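PDB 3CG0: response regulator receiver modulated diguanylate cyclase with PAS/PAC sensor from Desulfovibrio desulfuricans subsp. desulfuricans, which probably receives a phosphoryl signal through this CheY-like receiver domain and couples it to the PAS and GGDEF (diguanylate cyclase) domains of the full-length protein. Local coordinates for residues 10-15 against 27-32; 107-112 against 116-121. All coordinates share one frame; numbering follows the deposited sequence. Where two conformers were deposited one is given.

Contact 1: 10-15 against 27-32; sequences PGVLIV and IQLESL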
loop_
_atom_site.group_PDB
_atom_site.type_symbol
_atom_site.label_atom_id
_atom_site.label_comp_id
_atom_site.label_asym_id
_atom_site.label_seq_id
_atom_site.Cartn_x
_atom_site.Cartn_y
_atom_site.Cartn_z
ATOM N N PRO C 10 4.316 21.985 -8.219
ATOM C CA PRO C 10 5.682 21.577 -8.613
ATOM C C PRO C 10 6.552 22.637 -9.285
ATOM O O PRO C 10 6.044 23.492 -10.009
ATOM C CB PRO C 10 5.426 20.433 -9.595
ATOM C CG PRO C 10 4.148 19.858 -9.150
ATOM C CD PRO C 10 3.320 21.048 -8.775
ATOM N N GLY C 11 7.860 22.553 -9.038
ATOM C CA GLY C 11 8.834 23.494 -9.578
ATOM C C GLY C 11 9.526 22.987 -10.829
ATOM O O GLY C 11 10.282 22.022 -10.784
ATOM N N VAL C 12 9.274 23.662 -11.943
ATOM C CA VAL C 12 9.730 23.216 -13.251
ATOM C C VAL C 12 10.935 24.048 -13.730
ATOM O O VAL C 12 10.930 25.268 -13.643
ATOM C CB VAL C 12 8.558 23.241 -14.275
ATOM C CG1 VAL C 12 8.978 22.681 -15.619
ATOM C CG2 VAL C 12 7.337 22.442 -13.735
ATOM N N LEU C 13 11.969 23.371 -14.217
ATOM C CA LEU C 13 13.144 24.031 -14.778
ATOM C C LEU C 13 13.181 23.727 -16.279
ATOM O O LEU C 13 13.036 22.572 -16.667
ATOM C CB LEU C 13 14.390 23.527 -14.045
ATOM C CG LEU C 13 15.832 23.853 -14.444
ATOM C CD1 LEU C 13 16.686 23.966 -13.197
ATOM C CD2 LEU C 13 16.411 22.798 -15.353
ATOM N N ILE C 14 13.334 24.757 -17.117
ATOM C CA ILE C 14 13.293 24.591 -18.576
ATOM C C ILE C 14 14.682 24.836 -19.172
ATOM O O ILE C 14 15.344 25.812 -18.838
ATOM C CB ILE C 14 12.289 25.551 -19.245
ATOM C CG1 ILE C 14 10.872 25.349 -18.700
ATOM C CG2 ILE C 14 12.280 25.374 -20.762
ATOM C CD1 ILE C 14 9.863 26.347 -19.268
ATOM N N VAL C 15 15.127 23.919 -20.020
ATOM C CA VAL C 15 16.376 24.063 -20.748
ATOM C C VAL C 15 16.021 24.018 -22.229
ATOM O O VAL C 15 15.666 22.964 -22.753
ATOM C CB VAL C 15 17.371 22.939 -20.422
ATOM C CG1 VAL C 15 18.772 23.319 -20.889
ATOM C CG2 VAL C 15 17.396 22.651 -18.951
ATOM N N ILE C 27 4.310 29.796 -20.820
ATOM C CA ILE C 27 2.877 30.167 -20.868
ATOM C C ILE C 27 1.996 28.968 -20.524
ATOM O O ILE C 27 1.160 29.055 -19.629
ATOM C CB ILE C 27 2.453 30.748 -22.252
ATOM C CG1 ILE C 27 3.051 32.133 -22.486
ATOM C CG2 ILE C 27 0.925 30.853 -22.388
ATOM C CD1 ILE C 27 2.924 32.599 -23.922
ATOM N N GLN C 28 2.223 27.846 -21.213
ATOM C CA GLN C 28 1.523 26.582 -20.936
ATOM C C GLN C 28 1.670 26.091 -19.504
ATOM O O GLN C 28 0.696 25.651 -18.920
ATOM C CB GLN C 28 1.970 25.478 -21.890
ATOM C CG GLN C 28 1.402 25.591 -23.286
ATOM C CD GLN C 28 1.873 24.471 -24.187
ATOM O OE1 GLN C 28 3.043 24.408 -24.566
ATOM N NE2 GLN C 28 0.958 23.583 -24.545
ATOM N N LEU C 29 2.874 26.182 -18.943
ATOM C CA LEU C 29 3.127 25.702 -17.589
ATOM C C LEU C 29 2.489 26.578 -16.535
ATOM O O LEU C 29 1.951 26.073 -15.553
ATOM C CB LEU C 29 4.622 25.576 -17.306
ATOM C CG LEU C 29 5.362 24.449 -18.024
ATOM C CD1 LEU C 29 6.835 24.686 -17.897
ATOM C CD2 LEU C 29 4.994 23.133 -17.433
ATOM N N GLU C 30 2.556 27.888 -16.745
ATOM C CA GLU C 30 1.946 28.855 -15.838
ATOM C C GLU C 30 0.416 28.732 -15.823
ATOM O O GLU C 30 -0.200 28.879 -14.769
ATOM C CB GLU C 30 2.352 30.268 -16.233
ATOM C CG GLU C 30 2.580 31.196 -15.068
ATOM C CD GLU C 30 4.040 31.277 -14.679
ATOM O OE1 GLU C 30 4.584 30.279 -14.152
ATOM O OE2 GLU C 30 4.641 32.350 -14.897
ATOM N N SER C 31 -0.175 28.438 -16.985
ATOM C CA SER C 31 -1.621 28.233 -17.129
ATOM C C SER C 31 -2.112 26.961 -16.435
ATOM O O SER C 31 -3.291 26.842 -16.079
ATOM C CB SER C 31 -1.997 28.179 -18.614
ATOM O OG SER C 31 -1.432 29.269 -19.323
ATOM N N LEU C 32 -1.207 25.999 -16.269
ATOM C CA LEU C 32 -1.528 24.743 -15.605
ATOM C C LEU C 32 -1.420 24.891 -14.086
ATOM O O LEU C 32 -2.045 24.138 -13.332
ATOM C CB LEU C 32 -0.638 23.605 -16.127
ATOM C CG LEU C 32 -0.955 23.101 -17.549
ATOM C CD1 LEU C 32 0.180 22.267 -18.119
ATOM C CD2 LEU C 32 -2.269 22.308 -17.598
#

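Contact 2: 107-112 against 116-121; sequences GYLAKP and DTLHRS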
loop_
_atom_site.group_PDB
_atom_site.type_symbol
_atom_site.label_atom_id
_atom_site.label_comp_id
_atom_site.label_asym_id
_atom_site.label_seq_id
_atom_site.Cartn_x
_atom_site.Cartn_y
_atom_site.Cartn_z
ATOM N N GLY C 107 9.892 10.421 -20.505
ATOM C CA GLY C 107 9.267 10.355 -21.816
ATOM C C GLY C 107 9.838 11.428 -22.720
ATOM O O GLY C 107 10.858 12.044 -22.390
ATOM N N TYR C 108 9.166 11.633 -23.856
ATOM C CA TYR C 108 9.547 12.605 -24.869
ATOM C C TYR C 108 8.303 13.365 -25.302
ATOM O O TYR C 108 7.266 12.769 -25.595
ATOM C CB TYR C 108 10.180 11.905 -26.084
ATOM C CG TYR C 108 11.382 11.040 -25.752
ATOM C CD1 TYR C 108 12.674 11.543 -25.856
ATOM C CD2 TYR C 108 11.223 9.717 -25.340
ATOM C CE1 TYR C 108 13.766 10.760 -25.546
ATOM C CE2 TYR C 108 12.306 8.933 -25.021
ATOM C CZ TYR C 108 13.577 9.458 -25.131
ATOM O OH TYR C 108 14.660 8.675 -24.827
ATOM N N LEU C 109 8.400 14.687 -25.309
ATOM C CA LEU C 109 7.298 15.556 -25.731
ATOM C C LEU C 109 7.669 16.306 -27.002
ATOM O O LEU C 109 8.620 17.090 -27.003
ATOM C CB LEU C 109 6.932 16.543 -24.614
ATOM C CG LEU C 109 5.639 16.324 -23.810
ATOM C CD1 LEU C 109 5.086 14.908 -23.884
ATOM C CD2 LEU C 109 5.840 16.737 -22.370
ATOM N N ALA C 110 6.927 16.052 -28.078
ATOM C CA ALA C 110 7.189 16.688 -29.363
ATOM C C ALA C 110 6.533 18.058 -29.447
ATOM O O ALA C 110 5.345 18.199 -29.160
ATOM C CB ALA C 110 6.723 15.796 -30.502
ATOM N N LYS C 111 7.312 19.068 -29.830
ATOM C CA LYS C 111 6.790 20.428 -29.968
ATOM C C LYS C 111 6.069 20.610 -31.315
ATOM O O LYS C 111 6.520 20.062 -32.328
ATOM C CB LYS C 111 7.889 21.484 -29.736
ATOM C CG LYS C 111 9.117 21.384 -30.640
ATOM C CD LYS C 111 10.409 21.473 -29.828
ATOM C CE LYS C 111 10.774 22.891 -29.427
ATOM N NZ LYS C 111 11.885 23.402 -30.262
ATOM N N PRO C 112 4.934 21.352 -31.334
ATOM C CA PRO C 112 4.241 22.047 -30.234
ATOM C C PRO C 112 3.590 21.089 -29.240
ATOM O O PRO C 112 2.835 20.190 -29.629
ATOM C CB PRO C 112 3.168 22.882 -30.953
ATOM C CG PRO C 112 3.556 22.869 -32.403
ATOM C CD PRO C 112 4.230 21.555 -32.612
ATOM N N ASP C 116 -2.301 19.332 -22.068
ATOM C CA ASP C 116 -2.879 18.241 -21.286
ATOM C C ASP C 116 -1.935 17.039 -21.179
ATOM O O ASP C 116 -1.903 16.368 -20.150
ATOM C CB ASP C 116 -4.278 17.850 -21.805
ATOM C CG ASP C 116 -4.238 16.818 -22.918
ATOM O OD1 ASP C 116 -4.640 15.656 -22.674
ATOM O OD2 ASP C 116 -3.798 17.163 -24.035
ATOM N N THR C 117 -1.146 16.805 -22.229
ATOM C CA THR C 117 -0.094 15.791 -22.212
ATOM C C THR C 117 1.042 16.241 -21.299
ATOM O O THR C 117 1.575 15.455 -20.522
ATOM C CB THR C 117 0.480 15.528 -23.617
ATOM O OG1 THR C 117 -0.571 15.605 -24.585
ATOM C CG2 THR C 117 1.130 14.150 -23.680
ATOM N N LEU C 118 1.395 17.517 -21.407
ATOM C CA LEU C 118 2.402 18.147 -20.569
ATOM C C LEU C 118 2.069 17.981 -19.087
ATOM O O LEU C 118 2.924 17.589 -18.295
ATOM C CB LEU C 118 2.498 19.633 -20.933
ATOM C CG LEU C 118 3.466 20.535 -20.185
ATOM C CD1 LEU C 118 4.852 19.964 -20.325
ATOM C CD2 LEU C 118 3.378 21.958 -20.733
ATOM N N HIS C 119 0.816 18.248 -18.730
ATOM C CA HIS C 119 0.371 18.167 -17.347
ATOM C C HIS C 119 0.424 16.752 -16.766
ATOM O O HIS C 119 0.886 16.561 -15.641
ATOM C CB HIS C 119 -1.041 18.725 -17.209
ATOM C CG HIS C 119 -1.633 18.508 -15.855
ATOM N ND1 HIS C 119 -1.126 19.101 -14.719
ATOM C CD2 HIS C 119 -2.673 17.742 -15.449
ATOM C CE1 HIS C 119 -1.832 18.721 -13.671
ATOM N NE2 HIS C 119 -2.778 17.895 -14.086
ATOM N N ARG C 120 -0.045 15.774 -17.535
ATOM C CA ARG C 120 -0.059 14.374 -17.105
ATOM C C ARG C 120 1.339 13.754 -17.038
ATOM O O ARG C 120 1.616 12.950 -16.146
ATOM C CB ARG C 120 -0.986 13.521 -17.996
ATOM C CG ARG C 120 -2.482 13.871 -17.911
ATOM C CD ARG C 120 -2.926 14.156 -16.474
ATOM N NE ARG C 120 -4.380 14.165 -16.297
ATOM C CZ ARG C 120 -4.990 14.478 -15.154
ATOM N NH1 ARG C 120 -6.317 14.457 -15.076
ATOM N NH2 ARG C 120 -4.280 14.816 -14.084
ATOM N N SER C 121 2.209 14.125 -17.979
ATOM C CA SER C 121 3.600 13.671 -17.986
ATOM C C SER C 121 4.341 14.092 -16.740
ATOM O O SER C 121 5.020 13.277 -16.126
ATOM C CB SER C 121 4.326 14.227 -19.196
ATOM O OG SER C 121 3.574 13.959 -20.347
#

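Contact 1: 10-15 against 27-32
Leu29 lays its CD1 methyl over two residues of the neighbouring strand, Val12 and Ile14, and no other side chain of 27-32 meets 10-15. The methyl lies 3.7 Å from Val12 CG1, the two side chains crossing at a slant, and the same methyl meets Ile14 CD1 at 3.7 Å, this time end to end. Ile14 gets there in an extended form: its CG1 lies anti to the carbonyl carbon and chi2 is 176°, which carries CD1 out from the strand toward the helix. Val12 touches with the branch that stands anti to its backbone N. Both strand residues point their CB toward the helix, whereas the intervening Leu13 points away, to the other face of the sheet.

This is the strand-to-helix half of the first beta-alpha-beta unit of a CheY-like receiver domain, in which helix 19-32 lies on one face of the parallel sheet before the chain returns as strand 35-40. Strand 11-15 is an inner strand, bordered by 35-40 and 57-61. Ile122 of helix 115-132 also packs on Leu29, so the leucine meets both the sheet and a second helix. No hydrogen bond spans the two segments, and the three residues that touch are buried and wholly aliphatic. The neighbouring strands extend this apolar layer on both sides of strand 11-15: Ile14 packs on Val39 of strand 35-40, and Val12 on Ile57 and Leu59 of strand 57-61.

Contact 2: 107-112 against 116-121
Strand 107-110 and helix 116-121 run nearly antiparallel, at 162° between their directions; the axes of these short segments approach to 10.0 Å, and the nearest CA atoms are those of Leu109 and Leu118. Leu109 is the one strand residue that reaches the helix; its CD1 goes to Thr117 and its CD2 to Leu118. CD1 slides alongside Thr117, 4.0 Å from Thr117 CG2, the two side chains running in opposite directions. CD2 meets Leu118 CD1 at 3.9 Å, where the leucines cross at about a right angle. Thr117 turns its methyl anti to the backbone N, and this methyl, rather than OG1, makes its contact with the strand. One turn on, Ser121 OG is a van der Waals neighbour of both Leu109 methyls, although the place of this hydroxyl is less certain.

The strand is the last of the parallel sheet in the chain and lies at its edge, and the helix that follows folds back over it, as in CheY-like receivers. Lys111, just beyond the strand, is followed by a cis peptide bond to Pro112 and makes a long, weak ion pair with Asp61, the predicted phosphorylation site, an arrangement consistent with the lysine of the receiver active site. The helix also meets a second subunit, where Asp116 and Arg120 pair with Arg120 and Asp116 of that other chain in intersubunit salt bridges.

Across 107-112 and 116-121 themselves there is no hydrogen bond, so the contact is van der Waals packing centred on Leu109, without directional bonds.

From the N terminus, strand 11-15 leads into helix 19-32, and contact 1 closes this first strand-to-helix connection. The chain then passes through the other strands of the sheet and the helices between them before contact 2 closes the much shorter turn from strand 107-110 into helix 115-132. The two closures lie in series, neither nested nor crossed, yet their centres are only about 12 Å apart, because the first and last helices lie side by side on the same face of the sheet. There they touch directly: Leu29 CD2 lies 3.9 Å from Leu118 CD2, and Leu32 CD2 packs on His119 CB. The first and last helices of the receiver domain are thereby packed together.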